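Programmed cell death 6-interacting protein (PDB 5WA1) acts as an ESCRT adaptor in multivesicular body biogenesis, membrane repair and cytokinesis, its Bro1 domain binding CHMP4 proteins. Local coordinates at residues Ser209-Phe220 and Lys355-Pro363; Asp80-Leu89 and Leu151-Gln159. All blocks are in the same frame, centred on the assembly; numbering follows the deposited sequence.

Contact 1: Ser209-Phe220 and Lys355-Pro363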
loop_
_atom_site.group_PDB
_atom_site.type_symbol
_atom_site.label_atom_id
_atom_site.label_comp_id
_atom_site.label_asym_id
_atom_site.label_seq_id
_atom_site.Cartn_x
_atom_site.Cartn_y
_atom_site.Cartn_z
ATOM N N SER A 209 0.860 -0.425 -6.008
ATOM C CA SER A 209 -0.522 -0.734 -5.659
ATOM C C SER A 209 -0.668 -2.196 -5.255
ATOM O O SER A 209 -1.353 -2.520 -4.276
ATOM C CB SER A 209 -1.436 -0.414 -6.839
ATOM O OG SER A 209 -2.774 -0.774 -6.561
ATOM N N LEU A 210 -0.032 -3.096 -5.997
ATOM C CA LEU A 210 -0.104 -4.516 -5.655
ATOM C C LEU A 210 0.617 -4.825 -4.348
ATOM O O LEU A 210 0.145 -5.652 -3.553
ATOM C CB LEU A 210 0.463 -5.335 -6.806
ATOM C CG LEU A 210 0.447 -6.848 -6.631
ATOM C CD1 LEU A 210 -0.932 -7.337 -6.198
ATOM C CD2 LEU A 210 0.867 -7.474 -7.947
ATOM N N ILE A 211 1.760 -4.183 -4.095
ATOM C CA ILE A 211 2.464 -4.410 -2.832
ATOM C C ILE A 211 1.577 -4.030 -1.647
ATOM O O ILE A 211 1.502 -4.753 -0.643
ATOM C CB ILE A 211 3.791 -3.626 -2.811
ATOM C CG1 ILE A 211 4.764 -4.187 -3.845
ATOM C CG2 ILE A 211 4.392 -3.633 -1.397
ATOM C CD1 ILE A 211 6.007 -3.320 -4.058
ATOM N N MET A 212 0.902 -2.880 -1.740
ATOM C CA MET A 212 0.032 -2.444 -0.652
ATOM C C MET A 212 -1.170 -3.357 -0.507
ATOM O O MET A 212 -1.637 -3.612 0.609
ATOM C CB MET A 212 -0.431 -0.999 -0.898
ATOM C CG MET A 212 0.699 0.021 -0.952
ATOM S SD MET A 212 1.658 0.068 0.581
ATOM C CE MET A 212 3.335 0.234 -0.033
ATOM N N LEU A 213 -1.697 -3.852 -1.625
ATOM C CA LEU A 213 -2.794 -4.803 -1.536
ATOM C C LEU A 213 -2.351 -6.096 -0.856
ATOM O O LEU A 213 -3.083 -6.647 -0.028
ATOM C CB LEU A 213 -3.359 -5.087 -2.925
ATOM C CG LEU A 213 -4.705 -5.815 -2.934
ATOM C CD1 LEU A 213 -5.820 -4.879 -2.489
ATOM C CD2 LEU A 213 -4.989 -6.383 -4.313
ATOM N N ALA A 214 -1.148 -6.590 -1.190
ATOM C CA ALA A 214 -0.609 -7.778 -0.522
ATOM C C ALA A 214 -0.469 -7.555 0.973
ATOM O O ALA A 214 -0.752 -8.450 1.775
ATOM C CB ALA A 214 0.756 -8.147 -1.111
ATOM N N GLN A 215 -0.010 -6.367 1.370
ATOM C CA GLN A 215 0.203 -6.129 2.784
ATOM C C GLN A 215 -1.119 -5.984 3.514
ATOM O O GLN A 215 -1.231 -6.413 4.667
ATOM C CB GLN A 215 1.126 -4.920 2.972
ATOM C CG GLN A 215 2.523 -5.301 2.474
ATOM C CD GLN A 215 3.623 -4.267 2.680
ATOM O OE1 GLN A 215 4.787 -4.641 2.818
ATOM N NE2 GLN A 215 3.279 -2.975 2.663
ATOM N N ALA A 216 -2.140 -5.436 2.844
ATOM C CA ALA A 216 -3.476 -5.427 3.430
ATOM C C ALA A 216 -3.976 -6.849 3.674
ATOM O O ALA A 216 -4.510 -7.149 4.746
ATOM C CB ALA A 216 -4.445 -4.664 2.524
ATOM N N GLN A 217 -3.810 -7.739 2.686
ATOM C CA GLN A 217 -4.216 -9.137 2.864
ATOM C C GLN A 217 -3.426 -9.801 3.990
ATOM O O GLN A 217 -3.982 -10.579 4.776
ATOM C CB GLN A 217 -4.048 -9.908 1.552
ATOM C CG GLN A 217 -4.396 -11.412 1.618
ATOM C CD GLN A 217 -5.900 -11.684 1.716
ATOM O OE1 GLN A 217 -6.720 -10.816 1.424
ATOM N NE2 GLN A 217 -6.263 -12.905 2.128
ATOM N N GLU A 218 -2.136 -9.486 4.101
ATOM C CA GLU A 218 -1.344 -10.039 5.194
ATOM C C GLU A 218 -1.879 -9.603 6.550
ATOM O O GLU A 218 -1.866 -10.381 7.513
ATOM C CB GLU A 218 0.120 -9.622 5.047
ATOM C CG GLU A 218 1.017 -10.165 6.161
ATOM C CD GLU A 218 2.454 -9.683 6.032
ATOM O OE1 GLU A 218 2.742 -8.939 5.078
ATOM O OE2 GLU A 218 3.293 -10.047 6.879
ATOM N N VAL A 219 -2.331 -8.348 6.655
ATOM C CA VAL A 219 -2.894 -7.868 7.910
ATOM C C VAL A 219 -4.146 -8.657 8.265
ATOM O O VAL A 219 -4.385 -8.971 9.435
ATOM C CB VAL A 219 -3.183 -6.351 7.827
ATOM C CG1 VAL A 219 -3.996 -5.904 9.031
ATOM C CG2 VAL A 219 -1.883 -5.566 7.759
ATOM N N PHE A 220 -4.974 -8.984 7.268
ATOM C CA PHE A 220 -6.146 -9.804 7.557
ATOM C C PHE A 220 -5.752 -11.203 8.013
ATOM O O PHE A 220 -6.440 -11.795 8.852
ATOM C CB PHE A 220 -7.059 -9.882 6.335
ATOM C CG PHE A 220 -8.026 -8.740 6.249
ATOM C CD1 PHE A 220 -9.257 -8.812 6.875
ATOM C CD2 PHE A 220 -7.692 -7.585 5.566
ATOM C CE1 PHE A 220 -10.148 -7.759 6.814
ATOM C CE2 PHE A 220 -8.582 -6.521 5.493
ATOM C CZ PHE A 220 -9.814 -6.610 6.122
ATOM N N LYS A 355 -8.345 -20.040 -1.749
ATOM C CA LYS A 355 -7.917 -18.654 -1.604
ATOM C C LYS A 355 -9.104 -17.808 -1.175
ATOM O O LYS A 355 -10.201 -17.957 -1.715
ATOM C CB LYS A 355 -7.328 -18.106 -2.914
ATOM C CG LYS A 355 -5.916 -18.610 -3.168
ATOM C CD LYS A 355 -5.500 -18.496 -4.616
ATOM C CE LYS A 355 -4.207 -19.257 -4.827
ATOM N NZ LYS A 355 -3.842 -19.344 -6.266
ATOM N N ALA A 356 -8.883 -16.923 -0.203
ATOM C CA ALA A 356 -9.908 -15.980 0.236
ATOM C C ALA A 356 -9.319 -14.577 0.282
ATOM O O ALA A 356 -8.393 -14.317 1.057
ATOM C CB ALA A 356 -10.464 -16.368 1.607
ATOM N N THR A 357 -9.861 -13.672 -0.531
ATOM C CA THR A 357 -9.387 -12.295 -0.583
ATOM C C THR A 357 -10.331 -11.412 0.229
ATOM O O THR A 357 -11.539 -11.387 -0.023
ATOM C CB THR A 357 -9.274 -11.799 -2.029
ATOM O OG1 THR A 357 -9.136 -10.369 -2.042
ATOM C CG2 THR A 357 -10.488 -12.204 -2.851
ATOM N N LEU A 358 -9.777 -10.717 1.218
ATOM C CA LEU A 358 -10.516 -9.807 2.082
ATOM C C LEU A 358 -10.257 -8.343 1.766
ATOM O O LEU A 358 -10.769 -7.469 2.475
ATOM C CB LEU A 358 -10.156 -10.073 3.550
ATOM C CG LEU A 358 -11.028 -11.080 4.308
ATOM C CD1 LEU A 358 -12.361 -10.445 4.631
ATOM C CD2 LEU A 358 -11.236 -12.343 3.501
ATOM N N VAL A 359 -9.481 -8.045 0.730
ATOM C CA VAL A 359 -9.006 -6.686 0.501
ATOM C C VAL A 359 -9.387 -6.224 -0.895
ATOM O O VAL A 359 -9.577 -7.030 -1.814
ATOM C CB VAL A 359 -7.483 -6.589 0.717
ATOM C CG1 VAL A 359 -7.151 -6.887 2.170
ATOM C CG2 VAL A 359 -6.756 -7.560 -0.204
ATOM N N LYS A 360 -9.503 -4.905 -1.041
ATOM C CA LYS A 360 -9.824 -4.258 -2.303
ATOM C C LYS A 360 -9.049 -2.949 -2.364
ATOM O O LYS A 360 -8.856 -2.292 -1.339
ATOM C CB LYS A 360 -11.337 -4.004 -2.416
ATOM C CG LYS A 360 -11.785 -3.336 -3.708
ATOM C CD LYS A 360 -11.598 -4.252 -4.910
ATOM C CE LYS A 360 -11.794 -3.498 -6.220
ATOM N NZ LYS A 360 -11.525 -4.357 -7.407
ATOM N N SER A 361 -8.574 -2.588 -3.557
ATOM C CA SER A 361 -7.975 -1.272 -3.748
ATOM C C SER A 361 -9.066 -0.214 -3.612
ATOM O O SER A 361 -10.033 -0.220 -4.378
ATOM C CB SER A 361 -7.300 -1.178 -5.117
ATOM O OG SER A 361 -6.248 -2.129 -5.242
ATOM N N THR A 362 -8.934 0.663 -2.622
ATOM C CA THR A 362 -9.985 1.644 -2.331
ATOM C C THR A 362 -10.031 2.707 -3.422
ATOM O O THR A 362 -9.023 3.389 -3.652
ATOM C CB THR A 362 -9.740 2.301 -0.974
ATOM O OG1 THR A 362 -9.588 1.284 0.030
ATOM C CG2 THR A 362 -10.898 3.221 -0.595
ATOM N N PRO A 363 -11.154 2.888 -4.112
ATOM C CA PRO A 363 -11.221 3.940 -5.130
ATOM C C PRO A 363 -11.122 5.317 -4.494
ATOM O O PRO A 363 -11.544 5.536 -3.356
ATOM C CB PRO A 363 -12.586 3.721 -5.791
ATOM C CG PRO A 363 -13.386 2.973 -4.780
ATOM C CD PRO A 363 -12.411 2.125 -4.009
#
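Q217 NE2 donates to A356 O at 2.8 Å, a bent bond with the acceptor tilted out of the amide plane, and to L237 O as well. The other end of the same amide holds a second backbone group of the passing loop: Q217 OE1 takes the N-H of L358 at 3.1 Å, nearly straight (170°) and on a lone pair in the plane of the carbonyl. The Q217 side chain gets there by a bend at chi2 (73°), which turns the amide from the helix toward the loop. V359 then wedges between L213 and F220: V359 CG2 meets L213 CD1 at 3.6 Å, while V359 CG1 lies 3.5 Å from A216 CB. Over one face of the F220 ring sits L358 CB, a CH-pi contact 3.8 Å from the centroid. S209 OG is hydrogen-bonded to S178 O of helix 164-191, and S361 OG to S178 OG. A356, L358 and F220 also pack on the bound CHMP4C peptide, F220 edge-to-face with an aromatic ring, so a largely extended loop, kinked at L358 and laid along helix 202-226, forms part of the Bro1 domain's CHMP4-binding site.

Contact 2: Asp80-Leu89 and Leu151-Gln159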
loop_
_atom_site.group_PDB
_atom_site.type_symbol
_atom_site.label_atom_id
_atom_site.label_comp_id
_atom_site.label_asym_id
_atom_site.label_seq_id
_atom_site.Cartn_x
_atom_site.Cartn_y
_atom_site.Cartn_z
ATOM N N ASP A 80 5.746 14.221 10.732
ATOM C CA ASP A 80 4.470 13.754 11.273
ATOM C C ASP A 80 3.703 12.589 10.653
ATOM O O ASP A 80 2.713 12.794 9.945
ATOM C CB ASP A 80 3.452 14.898 11.278
ATOM C CG ASP A 80 2.812 15.105 12.631
ATOM O OD1 ASP A 80 2.811 14.155 13.440
ATOM O OD2 ASP A 80 2.301 16.218 12.881
ATOM N N LYS A 81 4.139 11.363 10.928
ATOM C CA LYS A 81 3.388 10.160 10.556
ATOM C C LYS A 81 2.113 9.860 11.334
ATOM O O LYS A 81 1.888 8.735 11.783
ATOM C CB LYS A 81 4.331 8.964 10.591
ATOM C CG LYS A 81 5.467 9.026 9.590
ATOM C CD LYS A 81 6.233 7.720 9.582
ATOM C CE LYS A 81 7.699 7.943 9.261
ATOM N NZ LYS A 81 8.317 8.953 10.167
ATOM N N HIS A 82 1.264 10.869 11.510
ATOM C CA HIS A 82 -0.009 10.694 12.191
ATOM C C HIS A 82 -1.127 11.177 11.276
ATOM O O HIS A 82 -0.889 11.699 10.180
ATOM C CB HIS A 82 -0.024 11.417 13.554
ATOM C CG HIS A 82 -0.551 12.819 13.512
ATOM N ND1 HIS A 82 0.074 13.836 12.822
ATOM C CD2 HIS A 82 -1.631 13.381 14.109
ATOM C CE1 HIS A 82 -0.606 14.957 12.981
ATOM N NE2 HIS A 82 -1.644 14.708 13.757
ATOM N N GLU A 83 -2.365 10.978 11.736
ATOM C CA GLU A 83 -3.528 11.218 10.888
ATOM C C GLU A 83 -3.684 12.690 10.525
ATOM O O GLU A 83 -4.183 13.006 9.438
ATOM C CB GLU A 83 -4.789 10.701 11.582
ATOM C CG GLU A 83 -6.036 10.710 10.713
ATOM C CD GLU A 83 -7.267 10.224 11.455
ATOM O OE1 GLU A 83 -7.146 9.869 12.648
ATOM O OE2 GLU A 83 -8.359 10.199 10.848
ATOM N N GLY A 84 -3.271 13.601 11.414
ATOM C CA GLY A 84 -3.371 15.022 11.105
ATOM C C GLY A 84 -2.579 15.411 9.870
ATOM O O GLY A 84 -3.068 16.156 9.019
ATOM N N ALA A 85 -1.351 14.899 9.748
ATOM C CA ALA A 85 -0.572 15.161 8.542
ATOM C C ALA A 85 -1.210 14.513 7.320
ATOM O O ALA A 85 -1.220 15.108 6.235
ATOM C CB ALA A 85 0.863 14.669 8.720
ATOM N N LEU A 86 -1.740 13.293 7.469
ATOM C CA LEU A 86 -2.400 12.641 6.339
ATOM C C LEU A 86 -3.669 13.392 5.949
ATOM O O LEU A 86 -3.914 13.639 4.764
ATOM C CB LEU A 86 -2.721 11.174 6.666
ATOM C CG LEU A 86 -3.418 10.429 5.522
ATOM C CD1 LEU A 86 -2.578 10.483 4.252
ATOM C CD2 LEU A 86 -3.727 8.973 5.882
ATOM N N GLU A 87 -4.488 13.766 6.937
ATOM C CA GLU A 87 -5.697 14.527 6.629
ATOM C C GLU A 87 -5.370 15.852 5.956
ATOM O O GLU A 87 -6.125 16.304 5.087
ATOM C CB GLU A 87 -6.519 14.760 7.900
ATOM C CG GLU A 87 -7.315 13.539 8.349
ATOM C CD GLU A 87 -8.340 13.094 7.315
ATOM O OE1 GLU A 87 -8.920 13.966 6.630
ATOM O OE2 GLU A 87 -8.559 11.869 7.182
ATOM N N THR A 88 -4.254 16.486 6.330
ATOM C CA THR A 88 -3.848 17.710 5.645
ATOM C C THR A 88 -3.503 17.434 4.187
ATOM O O THR A 88 -3.915 18.177 3.286
ATOM C CB THR A 88 -2.666 18.353 6.369
ATOM O OG1 THR A 88 -3.046 18.668 7.712
ATOM C CG2 THR A 88 -2.239 19.631 5.653
ATOM N N LEU A 89 -2.753 16.360 3.932
ATOM C CA LEU A 89 -2.497 15.947 2.557
ATOM C C LEU A 89 -3.796 15.630 1.832
ATOM O O LEU A 89 -4.014 16.078 0.700
ATOM C CB LEU A 89 -1.570 14.728 2.540
ATOM C CG LEU A 89 -0.122 15.023 2.176
ATOM C CD1 LEU A 89 0.724 13.777 2.340
ATOM C CD2 LEU A 89 -0.038 15.563 0.751
ATOM N N LEU A 151 2.430 8.333 2.529
ATOM C CA LEU A 151 2.290 8.579 3.960
ATOM C C LEU A 151 1.351 7.561 4.600
ATOM O O LEU A 151 1.613 7.076 5.708
ATOM C CB LEU A 151 1.819 10.021 4.206
ATOM C CG LEU A 151 1.701 10.419 5.681
ATOM C CD1 LEU A 151 3.046 10.306 6.378
ATOM C CD2 LEU A 151 1.124 11.824 5.871
ATOM N N ALA A 152 0.276 7.185 3.899
ATOM C CA ALA A 152 -0.608 6.141 4.417
ATOM C C ALA A 152 0.132 4.818 4.580
ATOM O O ALA A 152 -0.093 4.088 5.555
ATOM C CB ALA A 152 -1.812 5.955 3.494
ATOM N N SER A 153 1.016 4.486 3.630
ATOM C CA SER A 153 1.797 3.256 3.758
ATOM C C SER A 153 2.738 3.330 4.951
ATOM O O SER A 153 2.970 2.318 5.621
ATOM C CB SER A 153 2.591 2.983 2.473
ATOM O OG SER A 153 3.795 3.751 2.434
ATOM N N GLN A 154 3.274 4.519 5.245
ATOM C CA GLN A 154 4.167 4.654 6.389
ATOM C C GLN A 154 3.406 4.553 7.703
ATOM O O GLN A 154 3.894 3.943 8.664
ATOM C CB GLN A 154 4.927 5.978 6.314
ATOM C CG GLN A 154 5.861 6.076 5.107
ATOM C CD GLN A 154 6.722 7.324 5.162
ATOM O OE1 GLN A 154 7.033 7.816 6.242
ATOM N NE2 GLN A 154 7.099 7.851 3.996
ATOM N N ILE A 155 2.216 5.153 7.768
ATOM C CA ILE A 155 1.388 5.042 8.964
ATOM C C ILE A 155 0.982 3.590 9.193
ATOM O O ILE A 155 1.007 3.088 10.324
ATOM C CB ILE A 155 0.161 5.967 8.846
ATOM C CG1 ILE A 155 0.605 7.432 8.847
ATOM C CG2 ILE A 155 -0.841 5.673 9.961
ATOM C CD1 ILE A 155 -0.494 8.441 8.470
ATOM N N ALA A 156 0.606 2.892 8.121
ATOM C CA ALA A 156 0.212 1.490 8.254
ATOM C C ALA A 156 1.372 0.635 8.743
ATOM O O ALA A 156 1.201 -0.220 9.627
ATOM C CB ALA A 156 -0.306 0.968 6.916
ATOM N N ALA A 157 2.563 0.853 8.179
ATOM C CA ALA A 157 3.736 0.077 8.558
ATOM C C ALA A 157 4.164 0.328 9.998
ATOM O O ALA A 157 4.890 -0.495 10.566
ATOM C CB ALA A 157 4.890 0.382 7.601
ATOM N N GLU A 158 3.733 1.432 10.606
ATOM C CA GLU A 158 4.096 1.752 11.980
ATOM C C GLU A 158 3.137 1.172 13.005
ATOM O O GLU A 158 3.370 1.334 14.208
ATOM C CB GLU A 158 4.164 3.271 12.172
ATOM C CG GLU A 158 5.554 3.841 12.031
ATOM C CD GLU A 158 5.564 5.352 12.068
ATOM O OE1 GLU A 158 6.669 5.931 12.098
ATOM O OE2 GLU A 158 4.471 5.962 12.064
ATOM N N GLN A 159 2.070 0.514 12.578
ATOM C CA GLN A 159 1.043 0.100 13.519
ATOM C C GLN A 159 1.503 -1.111 14.322
ATOM O O GLN A 159 2.238 -1.967 13.823
ATOM C CB GLN A 159 -0.260 -0.202 12.782
ATOM C CG GLN A 159 -0.847 1.031 12.109
ATOM C CD GLN A 159 -0.989 2.195 13.073
ATOM O OE1 GLN A 159 -1.595 2.065 14.137
ATOM N NE2 GLN A 159 -0.417 3.342 12.709
#
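L151 and I155 reach from helix 137-157 to the start of helix 83-97, and with L86 they form the tight half of an antiparallel helix pair in the Bro1 domain. The axes of segments 83-89 and 151-157 pass 10.4 Å apart, with 161° between their directions. L151 CD2 does most of the work: it lies 3.6 Å from L86 N, against the backbone of the first helical turn, and also touches the CB atoms of A85 and L86 and L89 CD1. With CG anti to the backbone N (chi1 -177°), L151 spreads both methyls toward the other segment, CD1 reaching the backbone of K81. One turn on, I155 CD1 meets L86 CB at 4.0 Å, and the two side chains cross at a slant. H173 and F176 of helix 164-191 close in beside L86 and A152.

The other half faces solvent: K81 and E158 are exposed, D80, H82 and E83 are poorly ordered, and no hydrogen bond crosses the contact. Here K81, at the centre of an inverse gamma turn just ahead of N-cap residue H82, runs its aliphatic chain past Q154 at a slant and crosses E158 at about a right angle. Its ammonium makes a long salt bridge, K81 NZ to E158 OE1 at 3.9 Å, so the charge pairing here is probably weak. Q154 OE1 lies 3.1 Å from K81 CE, while Q154 NE2 is hydrogen-bonded to V28 O. Q159 folds back so that its NE2 donates to I155 O at 2.8 Å; E158 N reaches the same oxygen from the opposite face of its carbonyl plane.

Both contacts belong to the one Bro1 domain, their centres about 18 Å apart, and both segments of contact 2 precede those of contact 1 in the sequence. Contact 2 pairs helices 83-97 and 137-157, whereas contact 1 lays the loop after helix 319-340 on helix 202-226. Helix 164-191 touches both, with S178 and Q175 at contact 1 and H173 and F176 at contact 2. The two also meet directly, M212 SD packing 3.6 Å from S153 CB; M212 packs on V28 too, and S153 OG is hydrogen-bonded to V28 N. The helical packing of contact 2 is thus continuous with the helix that bears part of the CHMP4-binding surface.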